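Local coordinates for tyrosine-protein phosphatase YwqE (Bacillus subtilis, PDB 3QY7) that removes phosphate from tyrosine residues of protein substrates such as YwqD, YwqF and Ssb, using a metal centre in a PHP-type TIM-barrel fold, at residues Lys103-Val114 against Ile131-Glu142; Tyr151-Ala159 against Ile237-Val245. All blocks are in the same frame, centred on the assembly; numbering follows the deposited sequence.

Contact 1. Residues Lys103-Val114 against Ile131-Glu142; sequences KYILIEFPFDHV and IPVIAHPERNRE. With FE (Fe (III) ion), chain B.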
loop_
_atom_site.group_PDB
_atom_site.type_symbol
_atom_site.label_atom_id
_atom_site.label_comp_id
_atom_site.label_asym_id
_atom_site.label_seq_id
_atom_site.Cartn_x
_atom_site.Cartn_y
_atom_site.Cartn_z
ATOM N N LYS A 103 -9.622 -1.566 9.904
ATOM C CA LYS A 103 -8.649 -2.168 10.803
ATOM C C LYS A 103 -7.267 -2.301 10.185
ATOM O O LYS A 103 -6.338 -2.691 10.875
ATOM C CB LYS A 103 -9.124 -3.542 11.254
ATOM C CG LYS A 103 -8.998 -4.639 10.213
ATOM C CD LYS A 103 -9.478 -5.959 10.764
ATOM C CE LYS A 103 -10.974 -5.985 10.867
ATOM N NZ LYS A 103 -11.404 -7.157 11.699
ATOM N N TYR A 104 -7.149 -2.012 8.890
ATOM C CA TYR A 104 -5.873 -2.163 8.182
ATOM C C TYR A 104 -5.082 -0.868 8.222
ATOM O O TYR A 104 -5.601 0.194 7.903
ATOM C CB TYR A 104 -6.128 -2.593 6.734
ATOM C CG TYR A 104 -6.792 -3.944 6.662
ATOM C CD1 TYR A 104 -6.036 -5.111 6.626
ATOM C CD2 TYR A 104 -8.186 -4.057 6.709
ATOM C CE1 TYR A 104 -6.648 -6.357 6.591
ATOM C CE2 TYR A 104 -8.812 -5.295 6.673
ATOM C CZ TYR A 104 -8.039 -6.441 6.617
ATOM O OH TYR A 104 -8.639 -7.675 6.593
ATOM N N ILE A 105 -3.818 -0.949 8.627
ATOM C CA ILE A 105 -2.999 0.238 8.766
ATOM C C ILE A 105 -1.724 0.024 7.967
ATOM O O ILE A 105 -1.127 -1.058 8.049
ATOM C CB ILE A 105 -2.704 0.580 10.271
ATOM C CG1 ILE A 105 -1.805 1.805 10.414
ATOM C CG2 ILE A 105 -2.218 -0.633 11.057
ATOM C CD1 ILE A 105 -1.598 2.253 11.865
ATOM N N LEU A 106 -1.348 1.027 7.172
ATOM C CA LEU A 106 -0.194 0.912 6.261
ATOM C C LEU A 106 1.061 1.429 6.939
ATOM O O LEU A 106 1.207 2.624 7.169
ATOM C CB LEU A 106 -0.480 1.671 4.953
ATOM C CG LEU A 106 0.573 1.513 3.842
ATOM C CD1 LEU A 106 0.666 0.073 3.367
ATOM C CD2 LEU A 106 0.250 2.451 2.693
ATOM N N ILE A 107 1.941 0.488 7.275
ATOM C CA ILE A 107 3.167 0.764 8.010
ATOM C C ILE A 107 4.348 0.510 7.086
ATOM O O ILE A 107 4.459 -0.573 6.505
ATOM C CB ILE A 107 3.266 -0.162 9.248
ATOM C CG1 ILE A 107 2.057 0.028 10.177
ATOM C CG2 ILE A 107 4.596 0.055 10.014
ATOM C CD1 ILE A 107 1.926 1.401 10.771
ATOM N N GLU A 108 5.224 1.500 6.984
ATOM C CA GLU A 108 6.400 1.437 6.122
ATOM C C GLU A 108 7.649 1.398 6.984
ATOM O O GLU A 108 7.812 2.243 7.860
ATOM C CB GLU A 108 6.452 2.678 5.235
ATOM C CG GLU A 108 7.574 2.667 4.201
ATOM C CD GLU A 108 7.989 4.055 3.763
ATOM O OE1 GLU A 108 8.301 4.240 2.565
ATOM O OE2 GLU A 108 8.004 4.984 4.594
ATOM N N PHE A 109 8.510 0.419 6.716
ATOM C CA PHE A 109 9.852 0.339 7.320
ATOM C C PHE A 109 10.796 1.310 6.613
ATOM O O PHE A 109 10.676 1.536 5.421
ATOM C CB PHE A 109 10.424 -1.083 7.191
ATOM C CG PHE A 109 9.608 -2.160 7.863
ATOM C CD1 PHE A 109 8.917 -1.912 9.053
ATOM C CD2 PHE A 109 9.553 -3.438 7.320
ATOM C CE1 PHE A 109 8.177 -2.917 9.670
ATOM C CE2 PHE A 109 8.827 -4.466 7.933
ATOM C CZ PHE A 109 8.123 -4.202 9.128
ATOM N N PRO A 110 11.769 1.868 7.348
ATOM C CA PRO A 110 12.855 2.552 6.663
ATOM C C PRO A 110 13.485 1.619 5.630
ATOM O O PRO A 110 13.492 0.403 5.820
ATOM C CB PRO A 110 13.845 2.842 7.792
ATOM C CG PRO A 110 13.509 1.892 8.864
ATOM C CD PRO A 110 12.020 1.740 8.789
ATOM N N PHE A 111 14.018 2.176 4.547
ATOM C CA PHE A 111 14.408 1.353 3.405
ATOM C C PHE A 111 15.516 0.327 3.706
ATOM O O PHE A 111 15.632 -0.682 3.017
ATOM C CB PHE A 111 14.805 2.227 2.210
ATOM C CG PHE A 111 16.276 2.546 2.151
ATOM C CD1 PHE A 111 17.098 1.914 1.218
ATOM C CD2 PHE A 111 16.840 3.462 3.032
ATOM C CE1 PHE A 111 18.461 2.203 1.151
ATOM C CE2 PHE A 111 18.208 3.755 2.984
ATOM C CZ PHE A 111 19.018 3.124 2.038
ATOM N N ASP A 112 16.308 0.594 4.742
ATOM C CA ASP A 112 17.551 -0.142 4.976
ATOM C C ASP A 112 17.441 -1.296 5.967
ATOM O O ASP A 112 18.274 -2.203 5.950
ATOM C CB ASP A 112 18.663 0.818 5.425
ATOM C CG ASP A 112 18.337 1.519 6.731
ATOM O OD1 ASP A 112 17.267 2.153 6.822
ATOM O OD2 ASP A 112 19.147 1.442 7.677
ATOM N N HIS A 113 16.439 -1.264 6.845
ATOM C CA HIS A 113 16.321 -2.316 7.862
ATOM C C HIS A 113 14.903 -2.464 8.383
ATOM O O HIS A 113 14.062 -1.577 8.185
ATOM C CB HIS A 113 17.273 -2.047 9.041
ATOM C CG HIS A 113 16.871 -0.881 9.889
ATOM N ND1 HIS A 113 16.450 -1.019 11.195
ATOM C CD2 HIS A 113 16.812 0.442 9.612
ATOM C CE1 HIS A 113 16.152 0.170 11.688
ATOM N NE2 HIS A 113 16.363 1.075 10.748
ATOM N N VAL A 114 14.657 -3.588 9.048
ATOM C CA VAL A 114 13.417 -3.801 9.781
ATOM C C VAL A 114 13.702 -3.488 11.246
ATOM O O VAL A 114 14.493 -4.196 11.879
ATOM C CB VAL A 114 12.905 -5.241 9.630
ATOM C CG1 VAL A 114 11.637 -5.454 10.457
ATOM C CG2 VAL A 114 12.636 -5.558 8.158
ATOM N N ILE A 131 -4.825 -4.838 11.783
ATOM C CA ILE A 131 -3.970 -5.689 10.973
ATOM C C ILE A 131 -2.942 -4.762 10.334
ATOM O O ILE A 131 -3.302 -3.904 9.519
ATOM C CB ILE A 131 -4.765 -6.485 9.909
ATOM C CG1 ILE A 131 -5.721 -7.481 10.579
ATOM C CG2 ILE A 131 -3.798 -7.250 9.005
ATOM C CD1 ILE A 131 -6.580 -8.305 9.602
ATOM N N PRO A 132 -1.659 -4.887 10.731
ATOM C CA PRO A 132 -0.639 -4.059 10.095
ATOM C C PRO A 132 -0.349 -4.586 8.697
ATOM O O PRO A 132 -0.221 -5.804 8.513
ATOM C CB PRO A 132 0.598 -4.231 11.000
ATOM C CG PRO A 132 0.374 -5.530 11.712
ATOM C CD PRO A 132 -1.122 -5.715 11.829
ATOM N N VAL A 133 -0.289 -3.669 7.734
ATOM C CA VAL A 133 0.070 -3.986 6.356
ATOM C C VAL A 133 1.411 -3.357 6.067
ATOM O O VAL A 133 1.539 -2.119 6.060
ATOM C CB VAL A 133 -0.970 -3.451 5.363
ATOM C CG1 VAL A 133 -0.589 -3.875 3.918
ATOM C CG2 VAL A 133 -2.359 -4.023 5.710
ATOM N N ILE A 134 2.404 -4.210 5.826
ATOM C CA ILE A 134 3.762 -3.748 5.518
ATOM C C ILE A 134 3.789 -3.214 4.093
ATOM O O ILE A 134 3.453 -3.951 3.154
ATOM C CB ILE A 134 4.762 -4.919 5.649
ATOM C CG1 ILE A 134 4.767 -5.418 7.104
ATOM C CG2 ILE A 134 6.192 -4.469 5.247
ATOM C CD1 ILE A 134 5.388 -6.802 7.285
ATOM N N ALA A 135 4.194 -1.957 3.955
ATOM C CA ALA A 135 4.342 -1.327 2.634
ATOM C C ALA A 135 5.584 -1.874 1.931
ATOM O O ALA A 135 6.668 -1.944 2.512
ATOM C CB ALA A 135 4.412 0.167 2.759
ATOM N N HIS A 136 5.384 -2.257 0.673
ATOM C CA HIS A 136 6.454 -2.646 -0.247
ATOM C C HIS A 136 7.630 -3.366 0.417
ATOM O O HIS A 136 8.746 -2.863 0.381
ATOM C CB HIS A 136 6.949 -1.453 -1.075
ATOM C CG HIS A 136 7.252 -0.228 -0.272
ATOM N ND1 HIS A 136 8.328 -0.143 0.590
ATOM C CD2 HIS A 136 6.623 0.970 -0.204
ATOM C CE1 HIS A 136 8.345 1.055 1.144
ATOM N NE2 HIS A 136 7.327 1.753 0.673
ATOM N N PRO A 137 7.377 -4.546 0.988
ATOM C CA PRO A 137 8.478 -5.253 1.647
ATOM C C PRO A 137 9.593 -5.614 0.661
ATOM O O PRO A 137 10.758 -5.734 1.082
ATOM C CB PRO A 137 7.804 -6.513 2.212
ATOM C CG PRO A 137 6.589 -6.711 1.333
ATOM C CD PRO A 137 6.115 -5.303 1.075
ATOM N N GLU A 138 9.246 -5.768 -0.623
ATOM C CA GLU A 138 10.243 -6.086 -1.672
ATOM C C GLU A 138 11.295 -4.986 -1.868
ATOM O O GLU A 138 12.390 -5.244 -2.389
ATOM C CB GLU A 138 9.543 -6.437 -3.006
ATOM C CG GLU A 138 9.085 -5.233 -3.888
ATOM C CD GLU A 138 7.796 -4.541 -3.434
ATOM O OE1 GLU A 138 7.286 -3.732 -4.224
ATOM O OE2 GLU A 138 7.283 -4.790 -2.325
ATOM N N ARG A 139 10.960 -3.764 -1.466
ATOM C CA ARG A 139 11.833 -2.604 -1.591
ATOM C C ARG A 139 12.688 -2.368 -0.345
ATOM O O ARG A 139 13.405 -1.366 -0.267
ATOM C CB ARG A 139 11.010 -1.346 -1.887
ATOM C CG ARG A 139 10.614 -1.160 -3.340
ATOM C CD ARG A 139 11.671 -0.304 -4.030
ATOM N NE ARG A 139 11.144 0.389 -5.200
ATOM C CZ ARG A 139 11.816 1.284 -5.917
ATOM N NH1 ARG A 139 13.061 1.627 -5.588
ATOM N NH2 ARG A 139 11.234 1.841 -6.967
ATOM N N ASN A 140 12.594 -3.273 0.626
ATOM C CA ASN A 140 13.381 -3.173 1.852
ATOM C C ASN A 140 14.684 -3.976 1.732
ATOM O O ASN A 140 14.653 -5.177 1.466
ATOM C CB ASN A 140 12.567 -3.672 3.048
ATOM C CG ASN A 140 13.295 -3.493 4.354
ATOM O OD1 ASN A 140 14.093 -4.339 4.744
ATOM N ND2 ASN A 140 13.012 -2.394 5.045
ATOM N N ARG A 141 15.810 -3.299 1.951
ATOM C CA ARG A 141 17.137 -3.918 1.794
ATOM C C ARG A 141 17.335 -5.147 2.685
ATOM O O ARG A 141 17.847 -6.169 2.221
ATOM C CB ARG A 141 18.262 -2.906 2.047
ATOM C CG ARG A 141 19.576 -3.234 1.303
ATOM C CD ARG A 141 20.849 -2.918 2.101
ATOM N NE ARG A 141 20.842 -1.602 2.740
ATOM C CZ ARG A 141 21.381 -0.498 2.225
ATOM N NH1 ARG A 141 21.980 -0.522 1.041
ATOM N NH2 ARG A 141 21.314 0.642 2.902
ATOM N N GLU A 142 16.940 -5.049 3.958
ATOM C CA GLU A 142 17.076 -6.183 4.881
ATOM C C GLU A 142 16.177 -7.378 4.566
ATOM O O GLU A 142 16.596 -8.533 4.694
ATOM C CB GLU A 142 16.895 -5.753 6.341
ATOM C CG GLU A 142 17.356 -6.828 7.315
ATOM C CD GLU A 142 17.408 -6.387 8.767
ATOM O OE1 GLU A 142 16.995 -5.249 9.105
ATOM O OE2 GLU A 142 17.876 -7.215 9.586
HETATM FE FE FE B . 7.023 3.932 0.913
HETATM O O HOH W 1 8.413 -1.399 4.415
HETATM O O HOH W 2 10.982 -0.499 3.578
HETATM O O HOH W 3 20.683 -3.339 5.380
HETATM O O HOH W 4 17.460 -4.764 11.844
HETATM O O HOH W 5 8.788 4.109 -0.441
HETATM O O HOH W 6 5.634 3.893 -0.600
#
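E108 and H136 bind one iron of the metal site at the C-terminal end of two neighbouring parallel strands, 104-108 and 131-135, which belong to a beta-alpha-beta unit of the TIM-like barrel whose crossover is helix 118-127. E108 OE1 lies 2.1 Å from the iron and H136 NE2 2.2 Å; two waters also bind the ion, and E80 completes the protein ligands. Carboxylate and imidazole planes stand 72° apart, with OE1 at the edge of the H136 ring. R82 forms a salt bridge to E108 OE2, which probably helps to orient the carboxylate.

Five backbone hydrogen bonds, I131 N to K103 O through A135 N to I107 O, hold the strands, with K103 just ahead of the first, in parallel register. On one side of the sheet I131 CD1 packs on Y104 CE1 (3.6 Å) and V133 CG2 meets the edge of the Y104 ring; on the other, I134 CG2 packs against F109 CE2.

Beyond the strands the loop 109-114 meets the start of helix 141-145. N140 sits at its N-cap, and its OD1 accepts from I143 N; with CG anti to the backbone N (chi1 -176°), ND2 reaches a water bound to F109 O. R141 N donates a nearly straight hydrogen bond to F111 O, while V114 N, 2.9 Å from E142 OE1, meets that oxygen on the carboxylate's anti side, 32° out of plane.

Contact 2. Residues Tyr151-Ala159 against Ile237-Val245; sequences YHLVEKGAA and IFRQPPQPV
The Y151 ring carries the P244 ring on one face: P244 CG stands 3.8 Å from the ring centroid and 13° off its normal, a CH-pi contact over the centre. The edge of the same ring meets the P242 carbonyl, and the Q243 peptide passes obliquely by CD2. CG of Y151 lies anti to the backbone N (chi1 162°), which carries the ring out from the helix to the prolines. The second flat group, the R239 guanidinium, is met at its edge by the carbonyl oxygens of V154 and A158 and by a water in its plane.

These groups join the last turns of helix 148-155 to the extended, proline-rich segment 237-245 that follows helix 219-232. The helix ends in a Schellman motif: A158 N bonds to L153 O, G157 N to V154 O, and G157 has positive phi (121°). R239, its chain bent at chi3, reaches into this C-terminal end. Its NH2 lies only 2.4 Å from A158 O, so short that the modelled position is doubtful, whereas its direct bond to V154 O is long and weak. As modelled, a water also joins the two, donating to V154 O and accepting from R239 NH2 at 2.9 Å.

Between arginine and tyrosine, P242 fits against the helix, its CB 4.0 Å from V154 CG1 and its CG 3.9 Å from E155 CA. At the far end, A159 CB, where strand 159-163 begins, packs on I237 CD1 at 3.8 Å, and F190 of strand 190-192 touches both residues.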
loop_
_atom_site.group_PDB
_atom_site.type_symbol
_atom_site.label_atom_id
_atom_site.label_comp_id
_atom_site.label_asym_id
_atom_site.label_seq_id
_atom_site.Cartn_x
_atom_site.Cartn_y
_atom_site.Cartn_z
ATOM N N TYR A 151 8.708 -13.484 6.290
ATOM C CA TYR A 151 8.038 -14.725 6.612
ATOM C C TYR A 151 7.564 -14.705 8.071
ATOM O O TYR A 151 6.412 -15.005 8.344
ATOM C CB TYR A 151 8.955 -15.924 6.376
ATOM C CG TYR A 151 8.481 -17.161 7.078
ATOM C CD1 TYR A 151 9.063 -17.559 8.284
ATOM C CD2 TYR A 151 7.432 -17.920 6.565
ATOM C CE1 TYR A 151 8.626 -18.684 8.949
ATOM C CE2 TYR A 151 6.982 -19.054 7.226
ATOM C CZ TYR A 151 7.592 -19.428 8.422
ATOM O OH TYR A 151 7.172 -20.549 9.091
ATOM N N HIS A 152 8.454 -14.368 8.999
ATOM C CA HIS A 152 8.096 -14.435 10.416
ATOM C C HIS A 152 7.017 -13.426 10.785
ATOM O O HIS A 152 6.070 -13.773 11.493
ATOM C CB HIS A 152 9.324 -14.285 11.318
ATOM C CG HIS A 152 10.176 -15.516 11.373
ATOM N ND1 HIS A 152 9.703 -16.733 11.826
ATOM C CD2 HIS A 152 11.464 -15.726 11.010
ATOM C CE1 HIS A 152 10.666 -17.632 11.746
ATOM N NE2 HIS A 152 11.742 -17.049 11.249
ATOM N N LEU A 153 7.145 -12.197 10.288
ATOM C CA LEU A 153 6.149 -11.151 10.584
ATOM C C LEU A 153 4.771 -11.539 10.052
ATOM O O LEU A 153 3.763 -11.334 10.725
ATOM C CB LEU A 153 6.592 -9.787 10.041
ATOM C CG LEU A 153 7.797 -9.101 10.705
ATOM C CD1 LEU A 153 8.331 -7.976 9.851
ATOM C CD2 LEU A 153 7.451 -8.617 12.118
ATOM N N VAL A 154 4.734 -12.113 8.850
ATOM C CA VAL A 154 3.491 -12.585 8.253
ATOM C C VAL A 154 2.930 -13.819 8.973
ATOM O O VAL A 154 1.742 -13.894 9.248
ATOM C CB VAL A 154 3.647 -12.826 6.728
ATOM C CG1 VAL A 154 2.410 -13.539 6.154
ATOM C CG2 VAL A 154 3.885 -11.497 6.016
ATOM N N GLU A 155 3.794 -14.786 9.279
ATOM C CA GLU A 155 3.393 -15.920 10.110
ATOM C C GLU A 155 2.759 -15.429 11.429
ATOM O O GLU A 155 1.793 -16.023 11.921
ATOM C CB GLU A 155 4.603 -16.815 10.383
ATOM C CG GLU A 155 4.277 -18.134 11.021
ATOM C CD GLU A 155 4.139 -18.025 12.531
ATOM O OE1 GLU A 155 3.357 -18.810 13.110
ATOM O OE2 GLU A 155 4.811 -17.155 13.132
ATOM N N LYS A 156 3.292 -14.339 11.967
ATOM C CA LYS A 156 2.791 -13.763 13.228
ATOM C C LYS A 156 1.569 -12.848 13.079
ATOM O O LYS A 156 1.089 -12.291 14.073
ATOM C CB LYS A 156 3.908 -13.027 13.977
ATOM C CG LYS A 156 4.993 -13.942 14.603
ATOM C CD LYS A 156 4.379 -14.889 15.623
ATOM C CE LYS A 156 5.399 -15.317 16.670
ATOM N NZ LYS A 156 4.707 -16.003 17.803
ATOM N N GLY A 157 1.091 -12.672 11.848
ATOM C CA GLY A 157 -0.199 -12.018 11.621
ATOM C C GLY A 157 -0.198 -10.759 10.770
ATOM O O GLY A 157 -1.263 -10.236 10.447
ATOM N N ALA A 158 0.987 -10.298 10.380
ATOM C CA ALA A 158 1.102 -9.115 9.527
ATOM C C ALA A 158 0.671 -9.483 8.126
ATOM O O ALA A 158 0.789 -10.627 7.695
ATOM C CB ALA A 158 2.534 -8.615 9.506
ATOM N N ALA A 159 0.122 -8.494 7.428
ATOM C CA ALA A 159 -0.074 -8.610 5.980
ATOM C C ALA A 159 0.960 -7.755 5.270
ATOM O O ALA A 159 1.619 -6.919 5.885
ATOM C CB ALA A 159 -1.497 -8.136 5.618
ATOM N N ILE A 237 -9.135 -10.309 5.321
ATOM C CA ILE A 237 -8.508 -10.717 4.062
ATOM C C ILE A 237 -8.240 -12.222 4.012
ATOM O O ILE A 237 -8.178 -12.892 5.061
ATOM C CB ILE A 237 -7.185 -9.958 3.790
ATOM C CG1 ILE A 237 -6.226 -10.071 4.984
ATOM C CG2 ILE A 237 -7.466 -8.480 3.494
ATOM C CD1 ILE A 237 -4.746 -9.903 4.605
ATOM N N PHE A 238 -8.076 -12.739 2.792
ATOM C CA PHE A 238 -7.780 -14.150 2.587
ATOM C C PHE A 238 -6.283 -14.363 2.520
ATOM O O PHE A 238 -5.554 -13.631 1.834
ATOM C CB PHE A 238 -8.446 -14.689 1.322
ATOM C CG PHE A 238 -9.942 -14.521 1.297
ATOM C CD1 PHE A 238 -10.599 -14.279 0.096
ATOM C CD2 PHE A 238 -10.697 -14.621 2.475
ATOM C CE1 PHE A 238 -11.986 -14.135 0.059
ATOM C CE2 PHE A 238 -12.081 -14.467 2.446
ATOM C CZ PHE A 238 -12.720 -14.222 1.228
ATOM N N ARG A 239 -5.831 -15.380 3.238
ATOM C CA ARG A 239 -4.418 -15.694 3.313
ATOM C C ARG A 239 -4.196 -17.148 2.952
ATOM O O ARG A 239 -5.050 -18.009 3.193
ATOM C CB ARG A 239 -3.885 -15.426 4.731
ATOM C CG ARG A 239 -4.124 -14.001 5.217
ATOM C CD ARG A 239 -4.019 -13.871 6.734
ATOM N NE ARG A 239 -2.651 -13.603 7.133
ATOM C CZ ARG A 239 -2.182 -12.432 7.560
ATOM N NH1 ARG A 239 -2.955 -11.361 7.702
ATOM N NH2 ARG A 239 -0.906 -12.348 7.861
ATOM N N GLN A 240 -3.036 -17.410 2.366
ATOM C CA GLN A 240 -2.562 -18.774 2.170
ATOM C C GLN A 240 -1.413 -19.011 3.172
ATOM O O GLN A 240 -0.820 -18.041 3.687
ATOM C CB GLN A 240 -2.122 -18.994 0.714
ATOM C CG GLN A 240 -3.241 -18.852 -0.337
ATOM C CD GLN A 240 -4.331 -19.912 -0.237
ATOM O OE1 GLN A 240 -5.517 -19.612 -0.419
ATOM N NE2 GLN A 240 -3.942 -21.152 0.046
ATOM N N PRO A 241 -1.107 -20.290 3.476
ATOM C CA PRO A 241 -0.089 -20.529 4.492
ATOM C C PRO A 241 1.259 -19.942 4.082
ATOM O O PRO A 241 1.768 -20.271 2.999
ATOM C CB PRO A 241 -0.026 -22.062 4.589
ATOM C CG PRO A 241 -1.278 -22.562 3.958
ATOM C CD PRO A 241 -1.614 -21.550 2.895
ATOM N N PRO A 242 1.827 -19.059 4.925
ATOM C CA PRO A 242 3.103 -18.439 4.595
ATOM C C PRO A 242 4.223 -19.465 4.552
ATOM O O PRO A 242 4.172 -20.483 5.262
ATOM C CB PRO A 242 3.338 -17.453 5.745
ATOM C CG PRO A 242 2.463 -17.923 6.846
ATOM C CD PRO A 242 1.280 -18.558 6.203
ATOM N N GLN A 243 5.210 -19.202 3.703
ATOM C CA GLN A 243 6.314 -20.135 3.509
ATOM C C GLN A 243 7.640 -19.402 3.636
ATOM O O GLN A 243 7.743 -18.229 3.281
ATOM C CB GLN A 243 6.199 -20.831 2.149
ATOM C CG GLN A 243 4.846 -21.495 1.857
ATOM C CD GLN A 243 4.521 -22.690 2.749
ATOM O OE1 GLN A 243 5.400 -23.258 3.411
ATOM N NE2 GLN A 243 3.247 -23.085 2.759
ATOM N N PRO A 244 8.660 -20.067 4.214
ATOM C CA PRO A 244 9.955 -19.418 4.219
ATOM C C PRO A 244 10.483 -19.230 2.804
ATOM O O PRO A 244 10.179 -20.016 1.898
ATOM C CB PRO A 244 10.833 -20.413 4.988
ATOM C CG PRO A 244 9.897 -21.027 5.943
ATOM C CD PRO A 244 8.610 -21.186 5.172
ATOM N N VAL A 245 11.243 -18.186 2.641
ATOM C CA VAL A 245 11.925 -17.922 1.414
ATOM C C VAL A 245 13.380 -17.759 1.818
ATOM O O VAL A 245 13.681 -17.198 2.824
ATOM C CB VAL A 245 11.353 -16.713 0.675
ATOM C CG1 VAL A 245 10.438 -15.921 1.457
ATOM C CG2 VAL A 245 12.331 -15.896 -0.087
HETATM O O HOH W 7 -0.210 -15.194 7.634
#

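Contact 1 lies largely in the barrel wall, its centre about 9 Å from the chain centre; it is buried along its strands and exposed toward F111 and R141. Contact 2, at about 16 Å, is nearer the surface, with P244 exposed and P242 partly so. The first buries 1053 Å² through strand-to-strand backbone bonds, apolar side chains and iron ligands; the second buries 424 Å², with proline packing and an arginine at a helix end, and has no strand pairing between its segments. The two meet where strand 131-135 pairs with the next strand: I134 N lies 2.8 Å from A159 O, a probable hydrogen bond. F109 CZ also packs on L153 CD1.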